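Local coordinates for lysyl oxidase (Pichia pastoris, PDB 1W7C), which probably oxidises primary amines, among them peptidyl lysine and diamines, using copper and a topaquinone cofactor formed from its own chain, at residues A[145-148]-A[149-153]; A[153-156]-A[157-160]; A[218-221]-A[222-225]; A[233-237]-A[238-242]; A[466-469]-A[470-473]. All blocks are in the same frame, centred on the assembly; numbering follows the deposited sequence. Where two conformers were deposited one is given.

Contact 1: A[145-148]-A[149-153]. With NAG (2-acetamido-2-deoxy-beta-D-glucopyranose), chain R.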
# COMPACT_ATOMS: atom_id res chain seq x y z
N PHE A 145 -34.49 11.06 -29.73
CA PHE A 145 -35.51 10.02 -29.63
C PHE A 145 -36.12 10.02 -28.23
O PHE A 145 -37.34 9.92 -28.07
CB PHE A 145 -34.92 8.65 -29.99
CG PHE A 145 -35.78 7.49 -29.57
CD1 PHE A 145 -36.84 7.08 -30.37
CD2 PHE A 145 -35.56 6.85 -28.36
CE1 PHE A 145 -37.66 6.02 -29.97
CE2 PHE A 145 -36.40 5.79 -27.95
CZ PHE A 145 -37.42 5.38 -28.76
N LEU A 146 -35.29 10.10 -27.20
CA LEU A 146 -35.82 10.11 -25.85
C LEU A 146 -36.69 11.33 -25.60
O LEU A 146 -37.75 11.21 -25.01
CB LEU A 146 -34.69 10.01 -24.83
CG LEU A 146 -34.02 8.64 -24.73
CD1 LEU A 146 -33.00 8.67 -23.61
CD2 LEU A 146 -35.02 7.54 -24.48
N ASN A 147 -36.28 12.50 -26.08
CA ASN A 147 -37.09 13.70 -25.90
C ASN A 147 -38.45 13.57 -26.62
O ASN A 147 -39.48 13.97 -26.09
CB ASN A 147 -36.34 14.91 -26.40
CG ASN A 147 -37.09 16.22 -26.15
OD1 ASN A 147 -37.30 16.62 -24.99
ND2 ASN A 147 -37.48 16.89 -27.23
N LYS A 148 -38.43 12.96 -27.80
CA LYS A 148 -39.64 12.73 -28.59
C LYS A 148 -40.66 11.87 -27.82
O LYS A 148 -41.86 12.10 -27.88
CB LYS A 148 -39.28 12.07 -29.93
CG LYS A 148 -40.42 11.93 -30.93
CD LYS A 148 -39.88 11.46 -32.29
CE LYS A 148 -41.00 11.37 -33.35
NZ LYS A 148 -40.45 11.51 -34.74
N ASN A 149 -40.17 10.89 -27.07
CA ASN A 149 -41.04 10.01 -26.30
C ASN A 149 -41.40 10.53 -24.90
O ASN A 149 -42.54 10.38 -24.45
CB ASN A 149 -40.41 8.62 -26.19
CG ASN A 149 -40.59 7.83 -27.45
OD1 ASN A 149 -41.52 7.02 -27.56
ND2 ASN A 149 -39.72 8.06 -28.44
N LEU A 150 -40.43 11.11 -24.22
CA LEU A 150 -40.60 11.50 -22.81
C LEU A 150 -41.23 12.88 -22.63
O LEU A 150 -41.74 13.17 -21.55
CB LEU A 150 -39.26 11.42 -22.05
CG LEU A 150 -38.64 10.01 -22.00
CD1 LEU A 150 -37.27 10.10 -21.35
CD2 LEU A 150 -39.51 9.01 -21.24
N ASN A 151 -41.22 13.71 -23.68
CA ASN A 151 -41.78 15.06 -23.58
C ASN A 151 -43.17 15.22 -24.23
O ASN A 151 -43.55 16.32 -24.61
CB ASN A 151 -40.81 16.09 -24.17
CG ASN A 151 -41.06 17.50 -23.66
OD1 ASN A 151 -41.44 17.70 -22.50
ND2 ASN A 151 -40.83 18.49 -24.54
N THR A 152 -43.93 14.14 -24.30
CA THR A 152 -45.33 14.24 -24.72
C THR A 152 -46.18 14.77 -23.57
O THR A 152 -45.77 14.76 -22.43
CB THR A 152 -45.90 12.87 -25.16
OG1 THR A 152 -45.85 11.94 -24.06
CG2 THR A 152 -45.04 12.26 -26.26
N THR A 153 -47.38 15.23 -23.87
CA THR A 153 -48.28 15.70 -22.83
C THR A 153 -48.47 14.64 -21.74
O THR A 153 -48.39 14.95 -20.54
CB THR A 153 -49.63 16.08 -23.48
OG1 THR A 153 -49.43 17.13 -24.44
CG2 THR A 153 -50.59 16.67 -22.46
C1 NAG R . -41.05 19.81 -23.98
C2 NAG R . -40.11 20.73 -24.80
C3 NAG R . -40.34 22.21 -24.47
C4 NAG R . -41.82 22.53 -24.57
C5 NAG R . -42.65 21.53 -23.76
C6 NAG R . -44.13 21.86 -23.89
C7 NAG R . -37.83 19.98 -25.43
C8 NAG R . -36.41 19.82 -24.95
N2 NAG R . -38.72 20.38 -24.51
O3 NAG R . -39.63 23.05 -25.36
O4 NAG R . -42.07 23.84 -24.10
O5 NAG R . -42.39 20.21 -24.20
O6 NAG R . -44.89 20.68 -23.86
O7 NAG R . -38.11 19.73 -26.60
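N149 folds back over F145 near the C-terminal end of helix 136-150. Its CB lies beside the backbone, near the carbonyl O of F145. CG swings toward the preceding turn because it stands anti to the carbonyl carbon (chi1 -78°). ND2 gives a nearly straight hydrogen bond to F145 O, 3.0 Å away, with the oxygen in the plane of the N149 amide. It also lies over one face of the F145 ring, toward the rim, 3.3 Å from CE1. The ring and amide planes are 49° apart. F145 O also accepts from N149 N at 3.2 Å, and these two donors reach it from opposite faces of the carbonyl plane.

N151 N bonds to N147 O at 3.0 Å, and N151 is the first residue to leave the helix. N151 ND2 is covalently bonded to C1 of the N-linked NAG, and N151 OD1 is hydrogen-bonded to R156. N147 ND2 donates to NAG O7 at 3.0 Å, while N147 OD1 bonds to Y167. L146 and L150 follow each other on the buried side, with L146 CB 4.3 Å from L150 CD1. Both leucines touch F211 of strand 209-214; strands 224-230 and 170-180 complete the packing.

Contact 2: A[153-156]-A[157-160]. With NAG (2-acetamido-2-deoxy-beta-D-glucopyranose), chain R.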
# COMPACT_ATOMS: atom_id res chain seq x y z
N THR A 153 -47.38 15.23 -23.87
CA THR A 153 -48.28 15.70 -22.83
C THR A 153 -48.47 14.64 -21.74
O THR A 153 -48.39 14.95 -20.54
CB THR A 153 -49.63 16.08 -23.48
OG1 THR A 153 -49.43 17.13 -24.44
CG2 THR A 153 -50.59 16.67 -22.46
N ILE A 154 -48.70 13.39 -22.14
CA ILE A 154 -48.91 12.28 -21.18
C ILE A 154 -47.64 11.98 -20.37
O ILE A 154 -47.70 11.89 -19.15
CB ILE A 154 -49.43 11.01 -21.89
CG1 ILE A 154 -50.86 11.23 -22.38
CG2 ILE A 154 -49.41 9.80 -20.93
CD1 ILE A 154 -51.35 10.19 -23.38
N MET A 155 -46.49 11.83 -21.04
CA MET A 155 -45.28 11.50 -20.29
C MET A 155 -44.80 12.63 -19.40
O MET A 155 -44.22 12.36 -18.36
CB MET A 155 -44.17 10.99 -21.21
CG MET A 155 -44.37 9.54 -21.65
SD MET A 155 -44.66 8.37 -20.28
CE MET A 155 -43.13 8.55 -19.35
N ARG A 156 -45.05 13.89 -19.77
CA ARG A 156 -44.71 15.01 -18.88
C ARG A 156 -45.49 14.87 -17.57
O ARG A 156 -44.94 15.06 -16.49
CB ARG A 156 -45.01 16.36 -19.55
CG ARG A 156 -44.05 16.75 -20.64
CD ARG A 156 -44.46 18.05 -21.35
NE ARG A 156 -44.44 19.17 -20.41
CZ ARG A 156 -43.35 19.82 -20.03
NH1 ARG A 156 -42.18 19.51 -20.55
NH2 ARG A 156 -43.44 20.81 -19.15
N ASP A 157 -46.77 14.51 -17.68
CA ASP A 157 -47.63 14.32 -16.51
C ASP A 157 -47.18 13.11 -15.67
O ASP A 157 -47.11 13.21 -14.45
CB ASP A 157 -49.10 14.18 -16.92
CG ASP A 157 -50.06 14.51 -15.79
OD1 ASP A 157 -50.66 13.58 -15.22
OD2 ASP A 157 -50.25 15.69 -15.40
N VAL A 158 -46.87 12.00 -16.32
CA VAL A 158 -46.36 10.79 -15.65
C VAL A 158 -45.08 11.11 -14.88
O VAL A 158 -44.96 10.80 -13.69
CB VAL A 158 -46.07 9.65 -16.67
CG1 VAL A 158 -45.27 8.52 -16.01
CG2 VAL A 158 -47.38 9.10 -17.25
N LEU A 159 -44.13 11.73 -15.56
CA LEU A 159 -42.85 12.02 -14.94
C LEU A 159 -43.00 12.97 -13.73
O LEU A 159 -42.42 12.71 -12.69
CB LEU A 159 -41.87 12.58 -15.95
CG LEU A 159 -41.39 11.62 -17.04
CD1 LEU A 159 -40.66 12.43 -18.13
CD2 LEU A 159 -40.47 10.52 -16.46
N GLU A 160 -43.75 14.05 -13.87
CA GLU A 160 -43.92 14.99 -12.76
C GLU A 160 -44.66 14.33 -11.60
O GLU A 160 -44.32 14.53 -10.45
CB GLU A 160 -44.64 16.27 -13.20
CG GLU A 160 -44.73 17.30 -12.07
CD GLU A 160 -45.04 18.70 -12.55
OE1 GLU A 160 -45.70 18.83 -13.59
OE2 GLU A 160 -44.64 19.66 -11.86
C1 NAG R . -41.05 19.81 -23.98
C2 NAG R . -40.11 20.73 -24.80
C3 NAG R . -40.34 22.21 -24.47
C4 NAG R . -41.82 22.53 -24.57
C5 NAG R . -42.65 21.53 -23.76
C6 NAG R . -44.13 21.86 -23.89
C7 NAG R . -37.83 19.98 -25.43
C8 NAG R . -36.41 19.82 -24.95
N2 NAG R . -38.72 20.38 -24.51
O3 NAG R . -39.63 23.05 -25.36
O4 NAG R . -42.07 23.84 -24.10
O5 NAG R . -42.39 20.21 -24.20
O6 NAG R . -44.89 20.68 -23.86
O7 NAG R . -38.11 19.73 -26.60
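Helix 153-163 begins here, and its first two turns set M155 against V158 and L159. The M155 chain bends at chi2 (-53°) and again at chi3 (-61°), which turns the thioether forward, toward the next turn of the helix. Its CE lies 4.0 Å from V158 CG1 and 4.2 Å from L159 CG. SD also comes near V158 CB and CG2. I154 CG2 meets V158 CG2, one turn on, at 4.3 Å.

The backbone bonds are those of an alpha helix. D157 N to T153 O is a weak bond at 3.3 Å. V158 N to I154 O, L159 N to M155 O and E160 N to R156 O are regular. T152 is the N-cap, and its OG1 accepts from M155 N. The apolar side of the helix packs on F209 of strand 209-214 and on helix 238-246.

R156 leaves on another side and runs alongside the glycan. Its guanidinium turns one face to the sugar, with NAG C5 3.8 Å above the plane toward the rim. NH1 comes 3.6 Å from NAG C1. That is packing; the hydrogen bond of NH1 goes to N151 OD1, and its salt bridge to E168.

Contact 3: A[218-221]-A[222-225]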
# COMPACT_ATOMS: atom_id res chain seq x y z
N ARG A 218 -30.58 2.20 -38.82
CA ARG A 218 -30.16 3.57 -39.06
C ARG A 218 -31.33 4.54 -39.27
O ARG A 218 -31.11 5.73 -39.37
CB ARG A 218 -29.26 3.62 -40.30
CG ARG A 218 -27.93 2.92 -40.09
CD ARG A 218 -26.93 3.22 -41.18
NE ARG A 218 -27.35 2.74 -42.50
CZ ARG A 218 -26.80 3.13 -43.64
NH1 ARG A 218 -25.83 4.03 -43.63
NH2 ARG A 218 -27.21 2.60 -44.78
N ASP A 219 -32.55 4.02 -39.35
CA ASP A 219 -33.75 4.84 -39.53
C ASP A 219 -34.45 5.04 -38.18
O ASP A 219 -35.15 4.15 -37.68
CB ASP A 219 -34.67 4.16 -40.54
CG ASP A 219 -35.93 4.91 -40.80
OD1 ASP A 219 -36.13 6.03 -40.26
OD2 ASP A 219 -36.79 4.45 -41.58
N VAL A 220 -34.23 6.20 -37.59
CA VAL A 220 -34.74 6.46 -36.25
C VAL A 220 -36.27 6.51 -36.19
O VAL A 220 -36.84 6.35 -35.12
CB VAL A 220 -34.16 7.75 -35.63
CG1 VAL A 220 -32.65 7.67 -35.55
CG2 VAL A 220 -34.60 8.99 -36.41
N SER A 221 -36.94 6.72 -37.33
CA SER A 221 -38.40 6.68 -37.35
C SER A 221 -38.93 5.31 -36.94
O SER A 221 -40.09 5.20 -36.56
CB SER A 221 -38.95 7.09 -38.73
OG SER A 221 -38.76 6.06 -39.68
N GLN A 222 -38.10 4.28 -37.00
CA GLN A 222 -38.52 2.92 -36.62
C GLN A 222 -38.17 2.58 -35.18
O GLN A 222 -38.61 1.55 -34.67
CB GLN A 222 -37.88 1.88 -37.55
CG GLN A 222 -38.18 2.08 -39.04
CD GLN A 222 -39.65 2.08 -39.35
OE1 GLN A 222 -40.32 1.06 -39.18
NE2 GLN A 222 -40.17 3.23 -39.79
N TRP A 223 -37.41 3.45 -34.52
CA TRP A 223 -37.07 3.22 -33.11
C TRP A 223 -38.33 3.36 -32.27
O TRP A 223 -39.22 4.16 -32.59
CB TRP A 223 -36.02 4.22 -32.66
CG TRP A 223 -34.67 4.03 -33.29
CD1 TRP A 223 -34.34 3.18 -34.32
CD2 TRP A 223 -33.47 4.73 -32.95
NE1 TRP A 223 -33.00 3.30 -34.61
CE2 TRP A 223 -32.44 4.22 -33.77
CE3 TRP A 223 -33.15 5.70 -32.00
CZ2 TRP A 223 -31.14 4.68 -33.69
CZ3 TRP A 223 -31.87 6.15 -31.92
CH2 TRP A 223 -30.88 5.63 -32.75
N LYS A 224 -38.42 2.58 -31.21
CA LYS A 224 -39.63 2.48 -30.41
C LYS A 224 -39.30 2.31 -28.93
O LYS A 224 -38.46 1.50 -28.58
CB LYS A 224 -40.51 1.29 -30.87
CG LYS A 224 -41.43 1.59 -32.06
N MET A 225 -40.05 3.00 -28.08
CA MET A 225 -40.01 2.72 -26.65
C MET A 225 -40.73 1.41 -26.40
O MET A 225 -41.83 1.20 -26.88
CB MET A 225 -40.70 3.83 -25.86
CG MET A 225 -40.35 3.78 -24.38
SD MET A 225 -38.64 4.27 -23.97
CE MET A 225 -38.68 5.86 -24.57
O HOH W 1 -41.36 4.04 -34.33
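The W223 indole has V220 over one face. V220 CG1 sits 3.7 Å from the centroid of the six-membered ring and only 6° off its normal, a CH-pi contact. V220 CA lies over the same indole, and D219 O approaches CD1 obliquely. V220 CG1 stands anti to its own carbonyl carbon (chi1 -59°), which brings this branch over the ring.

The other flat groups are the D219 carboxylate and the Q222 amide, with planes 47° apart. D219 OD2 is 3.7 Å from Q222 CG. D219 OD1 takes two bonds from one face of the carboxylate: S221 OG at 2.7 Å and S221 N at 3.1 Å. The second makes an Asx turn. S221 OG in turn accepts from Q222 NE2 at 3.2 Å, and lies near the plane of that amide.

The backbone closes in a short 3-10 turn. Q222 N bonds to D219 O, and W223 N to V220 O at 3.0 Å. One water donates to both S221 O and W223 O. The turn leads from strand 209-214 into strand 224-230. W223 NE1 donates to G217 O, and the indole packs on A141 and K142 of helix 136-150.

Contact 4: A[233-237]-A[238-242]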
# COMPACT_ATOMS: atom_id res chain seq x y z
N LYS A 233 -42.27 -2.71 -11.64
CA LYS A 233 -43.39 -3.05 -12.50
C LYS A 233 -43.09 -2.57 -13.92
O LYS A 233 -42.50 -1.54 -14.11
CB LYS A 233 -44.68 -2.43 -11.96
CG LYS A 233 -45.04 -2.97 -10.58
CD LYS A 233 -46.46 -2.62 -10.17
CE LYS A 233 -46.73 -2.96 -8.69
NZ LYS A 233 -46.78 -4.42 -8.47
N VAL A 234 -43.50 -3.37 -14.89
CA VAL A 234 -43.27 -3.11 -16.31
C VAL A 234 -44.56 -2.67 -16.98
O VAL A 234 -45.59 -3.35 -16.86
CB VAL A 234 -42.74 -4.37 -17.02
CG1 VAL A 234 -42.46 -4.08 -18.49
CG2 VAL A 234 -41.48 -4.90 -16.32
N TYR A 235 -44.47 -1.56 -17.72
CA TYR A 235 -45.57 -1.01 -18.50
C TYR A 235 -45.12 -0.98 -19.95
O TYR A 235 -43.98 -0.63 -20.25
CB TYR A 235 -45.93 0.39 -17.99
CG TYR A 235 -46.26 0.39 -16.52
CD1 TYR A 235 -45.27 0.56 -15.56
CD2 TYR A 235 -47.57 0.19 -16.09
CE1 TYR A 235 -45.58 0.51 -14.20
CE2 TYR A 235 -47.88 0.15 -14.76
CZ TYR A 235 -46.90 0.32 -13.80
OH TYR A 235 -47.22 0.28 -12.45
N THR A 236 -46.01 -1.34 -20.87
CA THR A 236 -45.63 -1.42 -22.28
C THR A 236 -46.03 -0.20 -23.08
O THR A 236 -45.74 -0.13 -24.27
CB THR A 236 -46.18 -2.69 -22.92
OG1 THR A 236 -47.60 -2.73 -22.75
CG2 THR A 236 -45.66 -3.94 -22.22
N SER A 237 -46.64 0.79 -22.42
CA SER A 237 -46.91 2.09 -23.04
C SER A 237 -47.09 3.19 -21.98
O SER A 237 -47.41 2.90 -20.82
CB SER A 237 -48.17 2.01 -23.91
OG SER A 237 -49.31 1.85 -23.10
N ALA A 238 -46.86 4.43 -22.40
CA ALA A 238 -47.17 5.61 -21.59
C ALA A 238 -48.61 5.60 -21.09
O ALA A 238 -48.85 5.98 -19.95
CB ALA A 238 -46.91 6.87 -22.40
N GLU A 239 -49.54 5.17 -21.94
CA GLU A 239 -50.96 5.19 -21.61
C GLU A 239 -51.25 4.21 -20.48
O GLU A 239 -51.98 4.54 -19.55
CB GLU A 239 -51.84 4.86 -22.85
CG GLU A 239 -51.95 5.99 -23.87
CD GLU A 239 -50.74 6.15 -24.79
OE1 GLU A 239 -49.82 5.30 -24.78
OE2 GLU A 239 -50.70 7.16 -25.53
N GLU A 240 -50.65 3.02 -20.55
CA GLU A 240 -50.84 2.02 -19.50
C GLU A 240 -50.37 2.54 -18.14
O GLU A 240 -51.05 2.33 -17.13
CB GLU A 240 -50.09 0.73 -19.82
CG GLU A 240 -50.42 -0.41 -18.87
CD GLU A 240 -49.60 -1.67 -19.08
OE1 GLU A 240 -48.63 -1.65 -19.86
OE2 GLU A 240 -49.92 -2.69 -18.45
N LEU A 241 -49.20 3.17 -18.13
CA LEU A 241 -48.64 3.69 -16.89
C LEU A 241 -49.48 4.84 -16.35
O LEU A 241 -49.82 4.89 -15.18
CB LEU A 241 -47.19 4.13 -17.10
CG LEU A 241 -46.49 4.78 -15.90
CD1 LEU A 241 -46.64 3.97 -14.63
CD2 LEU A 241 -45.00 4.95 -16.23
N TYR A 242 -49.88 5.74 -17.24
CA TYR A 242 -50.74 6.85 -16.86
C TYR A 242 -52.05 6.36 -16.22
O TYR A 242 -52.47 6.89 -15.19
CB TYR A 242 -51.03 7.75 -18.07
CG TYR A 242 -51.93 8.91 -17.72
CD1 TYR A 242 -53.32 8.82 -17.92
CD2 TYR A 242 -51.41 10.07 -17.17
CE1 TYR A 242 -54.16 9.88 -17.58
CE2 TYR A 242 -52.25 11.14 -16.83
CZ TYR A 242 -53.62 11.03 -17.05
OH TYR A 242 -54.46 12.07 -16.71
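The polar contacts between 233-237 and 238-242 centre on E240 and S237. E240 reaches back to the end of the strand. With CG on the far side of CB from the backbone N (chi1 -171°) and the rest extended, the chain is long enough to bring OE1 to T236 N. That hydrogen bond is 2.8 Å long and nearly straight. T236 N lies close to the C-O axis of the carboxylate oxygen. T236 OG1 is also close to E240 OE1, at 3.3 Å. S237 holds the first turn. Its OG accepts from E240 N at 3.1 Å, and its carbonyl O accepts from L241 N at 3.2 Å. The first is a capping bond and the second is a regular helical one.

The apolar contact is made by Y235 and L241. The two side chains cross at about a right angle. L241 CD1 sits over the centre of the Y235 ring, 3.7 Å from the centroid and 12° off its normal, a CH-pi contact. L241 CB approaches the base of the ring, with Y235 CG 3.9 Å away. E240 CG comes to the ring edge near its plane, 4.0 Å from Y235 CD2.

Y235 pairs with Y228 on strand 224-230. L241 also packs on Y228 and on V158 of helix 153-163. V234 touches W521 of the second subunit. S237 is the N-cap of helix 238-246, at a strand-to-helix turn.

Contact 5: A[466-469]-A[470-473]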
# COMPACT_ATOMS: atom_id res chain seq x y z
N TYR A 466 -31.42 4.55 -7.05
CA TYR A 466 -32.59 4.79 -6.22
C TYR A 466 -32.75 3.62 -5.21
O TYR A 466 -32.58 2.46 -5.57
CB TYR A 466 -33.85 4.99 -7.08
CG TYR A 466 -35.05 5.33 -6.23
CD1 TYR A 466 -35.38 6.63 -5.95
CD2 TYR A 466 -35.83 4.33 -5.67
CE1 TYR A 466 -36.44 6.94 -5.10
CE2 TYR A 466 -36.88 4.62 -4.82
CZ TYR A 466 -37.18 5.93 -4.54
OH TYR A 466 -38.21 6.23 -3.69
N TRP A 467 -32.99 3.96 -3.95
CA TRP A 467 -33.20 2.98 -2.90
C TRP A 467 -34.65 2.55 -2.82
O TRP A 467 -35.51 3.33 -2.38
CB TRP A 467 -32.75 3.53 -1.53
CG TRP A 467 -33.04 2.58 -0.40
CD1 TRP A 467 -34.12 2.60 0.42
CD2 TRP A 467 -32.24 1.46 0.03
NE1 TRP A 467 -34.05 1.58 1.33
CE2 TRP A 467 -32.91 0.86 1.10
CE3 TRP A 467 -31.03 0.90 -0.40
CZ2 TRP A 467 -32.41 -0.27 1.79
CZ3 TRP A 467 -30.53 -0.20 0.28
CH2 TRP A 467 -31.24 -0.79 1.36
N ASN A 468 -34.92 1.33 -3.25
CA ASN A 468 -36.23 0.72 -3.08
C ASN A 468 -36.11 -0.29 -1.95
O ASN A 468 -35.41 -1.28 -2.09
CB ASN A 468 -36.64 0.02 -4.38
CG ASN A 468 -38.04 -0.57 -4.30
OD1 ASN A 468 -38.48 -1.08 -3.26
ND2 ASN A 468 -38.76 -0.50 -5.41
N PRO A 469 -36.76 -0.07 -0.81
CA PRO A 469 -36.57 -0.96 0.34
C PRO A 469 -36.88 -2.43 0.02
O PRO A 469 -36.33 -3.31 0.67
CB PRO A 469 -37.57 -0.43 1.37
CG PRO A 469 -37.87 0.97 0.97
CD PRO A 469 -37.67 1.05 -0.51
N GLU A 470 -37.78 -2.69 -0.92
CA GLU A 470 -38.17 -4.06 -1.23
C GLU A 470 -37.10 -4.88 -1.96
O GLU A 470 -37.08 -6.11 -1.84
CB GLU A 470 -39.45 -4.07 -2.10
CG GLU A 470 -40.71 -3.78 -1.32
CD GLU A 470 -41.99 -3.98 -2.14
OE1 GLU A 470 -43.08 -3.81 -1.56
OE2 GLU A 470 -41.92 -4.30 -3.35
N THR A 471 -36.24 -4.20 -2.73
CA THR A 471 -35.34 -4.94 -3.62
C THR A 471 -33.88 -4.49 -3.62
O THR A 471 -33.02 -5.22 -4.15
CB THR A 471 -35.86 -4.89 -5.09
OG1 THR A 471 -36.03 -3.52 -5.52
CG2 THR A 471 -37.22 -5.57 -5.20
N SER A 472 -33.57 -3.33 -3.04
CA SER A 472 -32.25 -2.74 -3.22
C SER A 472 -31.17 -3.25 -2.27
O SER A 472 -29.99 -3.05 -2.54
CB SER A 472 -32.32 -1.22 -3.10
OG SER A 472 -33.09 -0.62 -4.12
N ALA A 473 -31.56 -3.83 -1.13
CA ALA A 473 -30.59 -4.15 -0.08
C ALA A 473 -29.48 -5.14 -0.46
O ALA A 473 -28.39 -5.03 0.06
CB ALA A 473 -31.31 -4.62 1.17
O HOH W 2 -40.85 -2.98 -5.70
O HOH W 3 -34.15 -4.93 -0.36
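N468 O is gripped by two backbone N-H groups. T471 N bonds to it at 3.1 Å from above the carbonyl plane, which closes a type I beta turn over N468-T471. S472 N bonds to it at 2.9 Å, nearly along the C=O axis, and continues the turn in helical fashion. The turn lies in the loop between strands 465-466 and 478-480 of the copper amine oxidase enzyme domain.

The N468 side chain adds an Asx turn. Its CG is anti to the backbone N (chi1 -176°), and OD1 accepts from E470 N at 2.9 Å. S472 answers from the far end of the turn. Its OG accepts from N468 N at 2.8 Å and is also bonded to D347, to which T471 OG1 is hydrogen-bonded as well. N468 ND2 is held by N231, and a water also lies between ND2 and E470 OE2. A second water bridges P469 O and A473 N.

W467 covers the end of the turn. A chi1 of 176° carries its six-membered ring to S472 and A473. S472 CB is 4.1 Å from the centroid of that ring, 29° off the normal, in an off-centre CH-pi contact. W467 CH2 is 3.8 Å from A473 CB.

How the contacts relate
Along the chain the five contacts come in series, each local to its own turn. Contact 1 lies at the C-terminal end of helix 136-150, and contact 2 opens helix 153-163. They share T153 and both touch the NAG. Contact 3 is the turn from strand 209-214 into strand 224-230, and its M225 packs on N149 of contact 1. Contact 4 follows at the end of strand 233-235, which neighbours strand 224-230 in the same sheet. Its helix packs on contact 2, with A238 CB against M155 SD. Each is one continuous stretch, so none nests or crosses. Contact 5 lies apart in the enzyme domain, its nearest atoms about 7 Å from contact 4.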